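Local coordinates for extracellular solute-binding protein, family 1 (Bifidobacterium longum subsp. infantis ATCC 15697, PDB 3QUF) that probably captures a solute, perhaps a sugar, outside the cell and delivers it to an ABC-type importer, at residues 217-230 / 395-408. Sequence-based numbering, arbitrary orientation.
Sequences TFTKDWTPVFKRWE and ISAKDAAKALDAKW
D405 grips the first turn of helix 218-221 with both carboxylate oxygens. D405 OD1 accepts from F218 N at 2.9 Å, on its syn side but tilted 28° out of the carboxylate plane. D405 OD2 takes two bonds from one residue: T219 N approaches from above the plane at 2.7 Å, while T219 OG1 uses the anti lone pair at 2.6 Å. The threonine hydroxyl, beside its own backbone N (chi1 -62°), is placed for this, and the helix N-terminus would probably stabilise the carboxylate's charge. An asparagine in place of D405 would probably leave at least one of the three donors without an acceptor.

Beside this clasp, the F218 ring takes L404 CB over one face, 4.1 Å from its centroid, and turns an edge to the W408 indole face in a T-shaped pair. L404 CD1 reaches W222 CE3 and the edge of the F226 ring, one face of which takes A400 CB. A397, A400 and A401, with only a methyl each, keep this side of helix 397-408 slim, allowing A397 CB to within 3.5 Å of F226 CB and knobs from both helices to interlock. At the helix start, where S396 and D399 form a capping box, A397 N donates weakly to E230 OE1, and a water bridges the same two atoms, its bond from A397 N also weak.

T217, the N-cap, accepts from K220 N through OG1 and rests its CB against the D405 carboxylate. Helix segments 223-230 and 397-408 run in broadly opposed directions, inclined at 137°, their axes 8.2 Å apart at closest. F226 stacks on F190 of helix 188-199 and touches I390 of helix 376-391, W222 NE1 hydrogen-bonds to D208 OD1, and F218 and W408 both meet W212 of helix 209-212.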
ATOM      1  N   THR A 217      -0.418 -11.989 -18.475  1.00 20.64           N
ATOM      2  CA  THR A 217       1.020 -11.916 -18.292  1.00 21.60           C
ATOM      3  C   THR A 217       1.458 -10.462 -18.141  1.00 20.66           C
ATOM      4  O   THR A 217       0.738  -9.555 -18.496  1.00 20.21           O
ATOM      5  CB  THR A 217       1.779 -12.517 -19.489  1.00 23.66           C
ATOM      6  OG1 THR A 217       1.527 -11.744 -20.680  1.00 23.66           O
ATOM      7  CG2 THR A 217       1.399 -14.011 -19.677  1.00 24.48           C
ATOM      8  N   PHE A 218       2.650 -10.262 -17.617  1.00 20.40           N
ATOM      9  CA  PHE A 218       3.254  -8.923 -17.616  1.00 19.61           C
ATOM     10  C   PHE A 218       3.418  -8.392 -19.046  1.00 20.14           C
ATOM     11  O   PHE A 218       3.215  -7.211 -19.316  1.00 19.20           O
ATOM     12  CB  PHE A 218       4.594  -8.935 -16.874  1.00 19.86           C
ATOM     13  CG  PHE A 218       4.477  -9.231 -15.411  1.00 17.33           C
ATOM     14  CD1 PHE A 218       4.093  -8.247 -14.519  1.00 16.39           C
ATOM     15  CD2 PHE A 218       4.753 -10.507 -14.907  1.00 17.67           C
ATOM     16  CE1 PHE A 218       3.957  -8.522 -13.200  1.00 17.43           C
ATOM     17  CE2 PHE A 218       4.608 -10.791 -13.578  1.00 16.86           C
ATOM     18  CZ  PHE A 218       4.228  -9.783 -12.696  1.00 16.78           C
ATOM     19  N   THR A 219       3.802  -9.263 -19.984  1.00 21.00           N
ATOM     20  CA  THR A 219       3.912  -8.843 -21.367  1.00 22.44           C
ATOM     21  C   THR A 219       2.613  -8.305 -21.916  1.00 21.76           C
ATOM     22  O   THR A 219       2.623  -7.313 -22.637  1.00 23.10           O
ATOM     23  CB  THR A 219       4.427  -9.996 -22.243  1.00 23.74           C
ATOM     24  OG1 THR A 219       5.734 -10.333 -21.782  1.00 26.45           O
ATOM     25  CG2 THR A 219       4.488  -9.579 -23.726  1.00 25.96           C
ATOM     26  N   LYS A 220       1.498  -8.935 -21.576  1.00 21.66           N
ATOM     27  CA  LYS A 220       0.192  -8.431 -22.057  1.00 22.82           C
ATOM     28  C   LYS A 220      -0.198  -7.115 -21.389  1.00 21.94           C
ATOM     29  O   LYS A 220      -0.602  -6.152 -22.061  1.00 22.84           O
ATOM     30  CB  LYS A 220      -0.921  -9.461 -21.857  1.00 23.97           C
ATOM     31  CG  LYS A 220      -0.872 -10.662 -22.833  1.00 29.55           C
ATOM     32  CD  LYS A 220      -1.967 -11.703 -22.472  1.00 36.17           C
ATOM     33  CE  LYS A 220      -1.623 -13.168 -22.884  1.00 40.13           C
ATOM     34  NZ  LYS A 220      -2.157 -14.211 -21.890  1.00 39.93           N
ATOM     35  N   ASP A 221      -0.088  -7.073 -20.060  1.00 20.62           N
ATOM     36  CA  ASP A 221      -0.718  -5.970 -19.302  1.00 20.43           C
ATOM     37  C   ASP A 221       0.202  -4.881 -18.809  1.00 19.05           C
ATOM     38  O   ASP A 221      -0.226  -3.734 -18.706  1.00 20.15           O
ATOM     39  CB  ASP A 221      -1.547  -6.528 -18.159  1.00 20.27           C
ATOM     40  CG  ASP A 221      -2.894  -7.047 -18.624  1.00 22.51           C
ATOM     41  OD1 ASP A 221      -3.555  -6.413 -19.511  1.00 22.64           O
ATOM     42  OD2 ASP A 221      -3.267  -8.097 -18.100  1.00 23.53           O
ATOM     43  N   TRP A 222       1.440  -5.203 -18.460  1.00 18.11           N
ATOM     44  CA  TRP A 222       2.341  -4.175 -17.995  1.00 16.57           C
ATOM     45  C   TRP A 222       3.024  -3.452 -19.149  1.00 16.84           C
ATOM     46  O   TRP A 222       3.378  -2.298 -18.997  1.00 16.71           O
ATOM     47  CB  TRP A 222       3.390  -4.712 -17.031  1.00 16.63           C
ATOM     48  CG  TRP A 222       2.871  -4.957 -15.619  1.00 14.44           C
ATOM     49  CD1 TRP A 222       1.622  -5.406 -15.257  1.00 14.75           C
ATOM     50  CD2 TRP A 222       3.579  -4.746 -14.385  1.00 14.88           C
ATOM     51  NE1 TRP A 222       1.541  -5.520 -13.892  1.00 15.25           N
ATOM     52  CE2 TRP A 222       2.728  -5.132 -13.335  1.00 14.98           C
ATOM     53  CE3 TRP A 222       4.859  -4.305 -14.075  1.00 14.60           C
ATOM     54  CZ2 TRP A 222       3.108  -5.057 -11.983  1.00 13.97           C
ATOM     55  CZ3 TRP A 222       5.252  -4.249 -12.729  1.00 17.02           C
ATOM     56  CH2 TRP A 222       4.363  -4.620 -11.703  1.00 16.02           C
ATOM     57  N   THR A 223       3.202  -4.134 -20.289  1.00 17.61           N
ATOM     58  CA  THR A 223       3.861  -3.481 -21.449  1.00 18.27           C
ATOM     59  C   THR A 223       3.283  -2.131 -21.805  1.00 18.66           C
ATOM     60  O   THR A 223       4.027  -1.168 -21.919  1.00 19.78           O
ATOM     61  CB  THR A 223       3.892  -4.374 -22.696  1.00 19.06           C
ATOM     62  OG1 THR A 223       4.582  -5.572 -22.373  1.00 20.81           O
ATOM     63  CG2 THR A 223       4.604  -3.669 -23.829  1.00 19.43           C
ATOM     64  N   PRO A 224       1.950  -2.036 -21.967  1.00 19.08           N
ATOM     65  CA  PRO A 224       1.375  -0.736 -22.347  1.00 19.56           C
ATOM     66  C   PRO A 224       1.565   0.352 -21.308  1.00 18.56           C
ATOM     67  O   PRO A 224       1.638   1.529 -21.645  1.00 19.42           O
ATOM     68  CB  PRO A 224      -0.110  -1.024 -22.524  1.00 20.37           C
ATOM     69  CG  PRO A 224      -0.375  -2.320 -21.856  1.00 19.99           C
ATOM     70  CD  PRO A 224       0.934  -3.101 -21.882  1.00 20.35           C
ATOM     71  N   VAL A 225       1.668  -0.053 -20.053  1.00 17.36           N
ATOM     72  CA  VAL A 225       1.886   0.895 -18.970  1.00 16.84           C
ATOM     73  C   VAL A 225       3.328   1.333 -18.959  1.00 16.17           C
ATOM     74  O   VAL A 225       3.620   2.528 -18.878  1.00 18.23           O
ATOM     75  CB  VAL A 225       1.418   0.328 -17.609  1.00 16.61           C
ATOM     76  CG1 VAL A 225       1.538   1.406 -16.469  1.00 17.72           C
ATOM     77  CG2 VAL A 225      -0.019  -0.168 -17.724  1.00 16.85           C
ATOM     78  N   PHE A 226       4.239   0.395 -19.135  1.00 17.65           N
ATOM     79  CA  PHE A 226       5.644   0.722 -19.266  1.00 18.23           C
ATOM     80  C   PHE A 226       5.858   1.658 -20.472  1.00 19.27           C
ATOM     81  O   PHE A 226       6.708   2.529 -20.416  1.00 21.11           O
ATOM     82  CB  PHE A 226       6.491  -0.519 -19.480  1.00 18.78           C
ATOM     83  CG  PHE A 226       6.917  -1.260 -18.212  1.00 18.74           C
ATOM     84  CD1 PHE A 226       7.492  -0.600 -17.138  1.00 21.58           C
ATOM     85  CD2 PHE A 226       6.803  -2.636 -18.149  1.00 18.70           C
ATOM     86  CE1 PHE A 226       7.922  -1.320 -15.993  1.00 22.80           C
ATOM     87  CE2 PHE A 226       7.236  -3.347 -17.038  1.00 18.00           C
ATOM     88  CZ  PHE A 226       7.796  -2.681 -15.962  1.00 20.73           C
ATOM     89  N   LYS A 227       5.111   1.456 -21.550  1.00 20.63           N
ATOM     90  CA  LYS A 227       5.255   2.301 -22.749  1.00 21.65           C
ATOM     91  C   LYS A 227       4.938   3.755 -22.428  1.00 22.40           C
ATOM     92  O   LYS A 227       5.633   4.673 -22.888  1.00 23.15           O
ATOM     93  CB  LYS A 227       4.359   1.836 -23.902  1.00 23.36           C
ATOM     94  CG  LYS A 227       4.800   0.575 -24.624  1.00 28.47           C
ATOM     95  CD  LYS A 227       4.059   0.445 -25.993  1.00 35.73           C
ATOM     96  CE  LYS A 227       4.250  -0.929 -26.683  1.00 40.50           C
ATOM     97  NZ  LYS A 227       5.650  -1.429 -26.706  1.00 42.42           N
ATOM     98  N   ARG A 228       3.862   3.977 -21.677  1.00 21.72           N
ATOM     99  CA  ARG A 228       3.465   5.326 -21.330  1.00 22.85           C
ATOM    100  C   ARG A 228       4.412   5.908 -20.291  1.00 22.13           C
ATOM    101  O   ARG A 228       4.790   7.084 -20.354  1.00 21.55           O
ATOM    102  CB  ARG A 228       2.017   5.361 -20.863  1.00 22.95           C
ATOM    103  CG  ARG A 228       1.028   4.899 -21.929  1.00 27.11           C
ATOM    104  CD  ARG A 228       1.184   5.710 -23.251  1.00 32.15           C
ATOM    105  NE  ARG A 228       1.089   7.152 -23.001  1.00 37.51           N
ATOM    106  CZ  ARG A 228       1.800   8.106 -23.616  1.00 40.70           C
ATOM    107  NH1 ARG A 228       2.707   7.807 -24.516  1.00 42.82           N
ATOM    108  NH2 ARG A 228       1.618   9.388 -23.293  1.00 43.33           N
ATOM    109  N   TRP A 229       4.846   5.070 -19.365  1.00 21.68           N
ATOM    110  CA  TRP A 229       5.844   5.499 -18.375  1.00 21.91           C
ATOM    111  C   TRP A 229       7.183   5.814 -19.074  1.00 23.64           C
ATOM    112  O   TRP A 229       7.789   6.841 -18.775  1.00 26.53           O
ATOM    113  CB  TRP A 229       6.003   4.417 -17.276  1.00 20.98           C
ATOM    114  CG  TRP A 229       6.544   4.900 -15.975  1.00 17.79           C
ATOM    115  CD1 TRP A 229       5.924   5.678 -15.079  1.00 19.83           C
ATOM    116  CD2 TRP A 229       7.838   4.613 -15.430  1.00 18.62           C
ATOM    117  NE1 TRP A 229       6.735   5.895 -13.983  1.00 17.15           N
ATOM    118  CE2 TRP A 229       7.908   5.236 -14.170  1.00 16.62           C
ATOM    119  CE3 TRP A 229       8.924   3.859 -15.867  1.00 19.67           C
ATOM    120  CZ2 TRP A 229       9.029   5.175 -13.363  1.00 18.91           C
ATOM    121  CZ3 TRP A 229      10.031   3.777 -15.050  1.00 21.82           C
ATOM    122  CH2 TRP A 229      10.080   4.446 -13.815  1.00 19.80           C
ATOM    123  N   GLU A 230       7.617   4.973 -20.017  1.00 24.72           N
ATOM    124  CA  GLU A 230       8.851   5.202 -20.798  1.00 25.85           C
ATOM    125  C   GLU A 230       8.740   6.546 -21.558  1.00 26.85           C
ATOM    126  O   GLU A 230       9.715   7.303 -21.663  1.00 27.74           O
ATOM    127  CB  GLU A 230       9.110   4.031 -21.769  1.00 27.22           C
ATOM    128  CG  GLU A 230      10.379   4.163 -22.636  1.00 29.64           C
ATOM    129  CD  GLU A 230      10.528   3.052 -23.691  1.00 36.50           C
ATOM    130  OE1 GLU A 230       9.583   2.254 -23.885  1.00 39.74           O
ATOM    131  OE2 GLU A 230      11.589   2.983 -24.348  1.00 40.36           O
ATOM    132  N   ILE A 395      16.488  -0.365 -22.029  1.00 34.27           N
ATOM    133  CA  ILE A 395      15.621  -1.442 -22.446  1.00 33.23           C
ATOM    134  C   ILE A 395      14.282  -0.856 -22.855  1.00 31.83           C
ATOM    135  O   ILE A 395      13.932   0.245 -22.446  1.00 32.16           O
ATOM    136  CB  ILE A 395      15.460  -2.467 -21.341  1.00 33.28           C
ATOM    137  CG1 ILE A 395      14.667  -1.883 -20.165  1.00 32.05           C
ATOM    138  CG2 ILE A 395      16.833  -2.961 -20.872  1.00 35.80           C
ATOM    139  CD1 ILE A 395      14.347  -2.884 -19.160  1.00 34.03           C
ATOM    140  N   SER A 396      13.547  -1.581 -23.680  1.00 31.30           N
ATOM    141  CA  SER A 396      12.241  -1.124 -24.098  1.00 30.43           C
ATOM    142  C   SER A 396      11.227  -1.545 -23.053  1.00 28.73           C
ATOM    143  O   SER A 396      11.516  -2.383 -22.190  1.00 26.95           O
ATOM    144  CB  SER A 396      11.852  -1.769 -25.405  1.00 31.18           C
ATOM    145  OG  SER A 396      11.749  -3.161 -25.232  1.00 30.42           O
ATOM    146  N   ALA A 397      10.026  -0.981 -23.170  1.00 27.66           N
ATOM    147  CA  ALA A 397       8.891  -1.411 -22.364  1.00 27.31           C
ATOM    148  C   ALA A 397       8.632  -2.904 -22.497  1.00 27.60           C
ATOM    149  O   ALA A 397       8.508  -3.606 -21.487  1.00 26.82           O
ATOM    150  CB  ALA A 397       7.635  -0.624 -22.757  1.00 27.07           C
ATOM    151  N   LYS A 398       8.559  -3.424 -23.717  1.00 29.05           N
ATOM    152  CA  LYS A 398       8.270  -4.847 -23.876  1.00 30.58           C
ATOM    153  C   LYS A 398       9.380  -5.726 -23.269  1.00 30.05           C
ATOM    154  O   LYS A 398       9.081  -6.741 -22.640  1.00 29.37           O
ATOM    155  CB  LYS A 398       7.976  -5.231 -25.339  1.00 32.62           C
ATOM    156  CG  LYS A 398       7.035  -6.470 -25.423  1.00 36.47           C
ATOM    157  CD  LYS A 398       6.935  -7.132 -26.801  1.00 41.86           C
ATOM    158  CE  LYS A 398       6.392  -6.180 -27.869  1.00 46.53           C
ATOM    159  NZ  LYS A 398       5.111  -5.490 -27.467  1.00 49.36           N
ATOM    160  N   ASP A 399      10.640  -5.311 -23.403  1.00 29.84           N
ATOM    161  CA  ASP A 399      11.749  -6.067 -22.790  1.00 30.88           C
ATOM    162  C   ASP A 399      11.616  -6.123 -21.271  1.00 27.29           C
ATOM    163  O   ASP A 399      11.876  -7.161 -20.665  1.00 26.09           O
ATOM    164  CB  ASP A 399      13.121  -5.454 -23.110  1.00 32.74           C
ATOM    165  CG  ASP A 399      13.519  -5.570 -24.592  1.00 38.35           C
ATOM    166  OD1 ASP A 399      13.137  -6.570 -25.281  1.00 42.36           O
ATOM    167  OD2 ASP A 399      14.251  -4.642 -25.051  1.00 44.50           O
ATOM    168  N   ALA A 400      11.267  -5.000 -20.653  1.00 25.50           N
ATOM    169  CA  ALA A 400      11.051  -4.963 -19.202  1.00 24.13           C
ATOM    170  C   ALA A 400       9.943  -5.920 -18.796  1.00 22.55           C
ATOM    171  O   ALA A 400      10.093  -6.688 -17.841  1.00 21.61           O
ATOM    172  CB  ALA A 400      10.707  -3.554 -18.743  1.00 23.45           C
ATOM    173  N   ALA A 401       8.827  -5.889 -19.521  1.00 22.10           N
ATOM    174  CA  ALA A 401       7.722  -6.785 -19.218  1.00 21.54           C
ATOM    175  C   ALA A 401       8.100  -8.258 -19.416  1.00 22.65           C
ATOM    176  O   ALA A 401       7.732  -9.101 -18.602  1.00 21.16           O
ATOM    177  CB  ALA A 401       6.478  -6.410 -20.024  1.00 21.77           C
ATOM    178  N   LYS A 402       8.862  -8.551 -20.467  1.00 23.88           N
ATOM    179  CA  LYS A 402       9.294  -9.922 -20.736  1.00 25.46           C
ATOM    180  C   LYS A 402      10.204 -10.409 -19.609  1.00 25.26           C
ATOM    181  O   LYS A 402      10.126 -11.584 -19.213  1.00 24.80           O
ATOM    182  CB  LYS A 402      10.006 -10.035 -22.086  1.00 27.53           C
ATOM    183  CG  LYS A 402       9.070  -9.865 -23.309  1.00 31.26           C
ATOM    184  CD  LYS A 402       9.846  -9.895 -24.636  1.00 37.46           C
ATOM    185  CE  LYS A 402       8.963 -10.361 -25.790  1.00 41.80           C
ATOM    186  NZ  LYS A 402       9.716 -10.410 -27.100  1.00 44.86           N
ATOM    187  N   ALA A 403      11.058  -9.519 -19.085  1.00 23.64           N
ATOM    188  CA  ALA A 403      11.927  -9.897 -17.952  1.00 23.71           C
ATOM    189  C   ALA A 403      11.138 -10.245 -16.689  1.00 21.94           C
ATOM    190  O   ALA A 403      11.450 -11.199 -15.978  1.00 21.32           O
ATOM    191  CB  ALA A 403      12.948  -8.820 -17.664  1.00 24.25           C
ATOM    192  N   LEU A 404      10.095  -9.471 -16.410  1.00 21.13           N
ATOM    193  CA  LEU A 404       9.203  -9.779 -15.309  1.00 20.33           C
ATOM    194  C   LEU A 404       8.491 -11.132 -15.505  1.00 19.89           C
ATOM    195  O   LEU A 404       8.408 -11.903 -14.579  1.00 19.29           O
ATOM    196  CB  LEU A 404       8.193  -8.656 -15.089  1.00 20.23           C
ATOM    197  CG  LEU A 404       8.769  -7.361 -14.477  1.00 20.27           C
ATOM    198  CD1 LEU A 404       7.714  -6.278 -14.454  1.00 21.27           C
ATOM    199  CD2 LEU A 404       9.298  -7.595 -13.071  1.00 22.95           C
ATOM    200  N   ASP A 405       7.991 -11.407 -16.716  1.00 21.37           N
ATOM    201  CA  ASP A 405       7.368 -12.712 -16.998  1.00 21.72           C
ATOM    202  C   ASP A 405       8.375 -13.859 -16.789  1.00 22.27           C
ATOM    203  O   ASP A 405       8.034 -14.880 -16.174  1.00 22.39           O
ATOM    204  CB  ASP A 405       6.830 -12.746 -18.427  1.00 22.59           C
ATOM    205  CG  ASP A 405       5.398 -12.204 -18.529  1.00 23.97           C
ATOM    206  OD1 ASP A 405       4.630 -12.371 -17.565  1.00 23.38           O
ATOM    207  OD2 ASP A 405       5.040 -11.664 -19.601  1.00 27.44           O
ATOM    208  N   ALA A 406       9.593 -13.661 -17.286  1.00 22.14           N
ATOM    209  CA  ALA A 406      10.666 -14.658 -17.184  1.00 23.84           C
ATOM    210  C   ALA A 406      10.950 -14.944 -15.736  1.00 23.35           C
ATOM    211  O   ALA A 406      11.075 -16.110 -15.331  1.00 24.68           O
ATOM    212  CB  ALA A 406      11.945 -14.177 -17.912  1.00 23.54           C
ATOM    213  N   LYS A 407      11.048 -13.899 -14.924  1.00 22.35           N
ATOM    214  CA  LYS A 407      11.286 -14.074 -13.504  1.00 22.70           C
ATOM    215  C   LYS A 407      10.109 -14.763 -12.774  1.00 21.30           C
ATOM    216  O   LYS A 407      10.281 -15.713 -12.024  1.00 21.75           O
ATOM    217  CB  LYS A 407      11.580 -12.703 -12.864  1.00 23.95           C
ATOM    218  CG  LYS A 407      12.117 -12.766 -11.479  1.00 27.44           C
ATOM    219  CD  LYS A 407      13.409 -13.549 -11.454  1.00 35.16           C
ATOM    220  CE  LYS A 407      14.441 -12.942 -10.558  1.00 38.86           C
ATOM    221  NZ  LYS A 407      15.757 -13.387 -11.032  1.00 41.56           N
ATOM    222  N   TRP A 408       8.908 -14.291 -13.017  1.00 19.85           N
ATOM    223  CA  TRP A 408       7.694 -14.856 -12.435  1.00 20.88           C
ATOM    224  C   TRP A 408       7.544 -16.347 -12.746  1.00 21.96           C
ATOM    225  O   TRP A 408       7.147 -17.146 -11.871  1.00 22.19           O
ATOM    226  CB  TRP A 408       6.487 -14.086 -12.979  1.00 21.02           C
ATOM    227  CG  TRP A 408       5.181 -14.504 -12.363  1.00 20.86           C
ATOM    228  CD1 TRP A 408       4.205 -15.249 -12.947  1.00 24.07           C
ATOM    229  CD2 TRP A 408       4.738 -14.204 -11.061  1.00 22.24           C
ATOM    230  NE1 TRP A 408       3.163 -15.424 -12.074  1.00 23.72           N
ATOM    231  CE2 TRP A 408       3.465 -14.775 -10.910  1.00 21.77           C
ATOM    232  CE3 TRP A 408       5.271 -13.456 -10.008  1.00 22.03           C
ATOM    233  CZ2 TRP A 408       2.747 -14.672  -9.733  1.00 23.77           C
ATOM    234  CZ3 TRP A 408       4.544 -13.347  -8.839  1.00 25.18           C
ATOM    235  CH2 TRP A 408       3.305 -13.964  -8.709  1.00 26.37           C
TER
HETATM  236  O   HOH W   1       9.581   0.910 -26.062  1.00 43.47           O
HETATM  237  O   HOH W   2      13.918   2.940 -22.835  1.00 50.72           O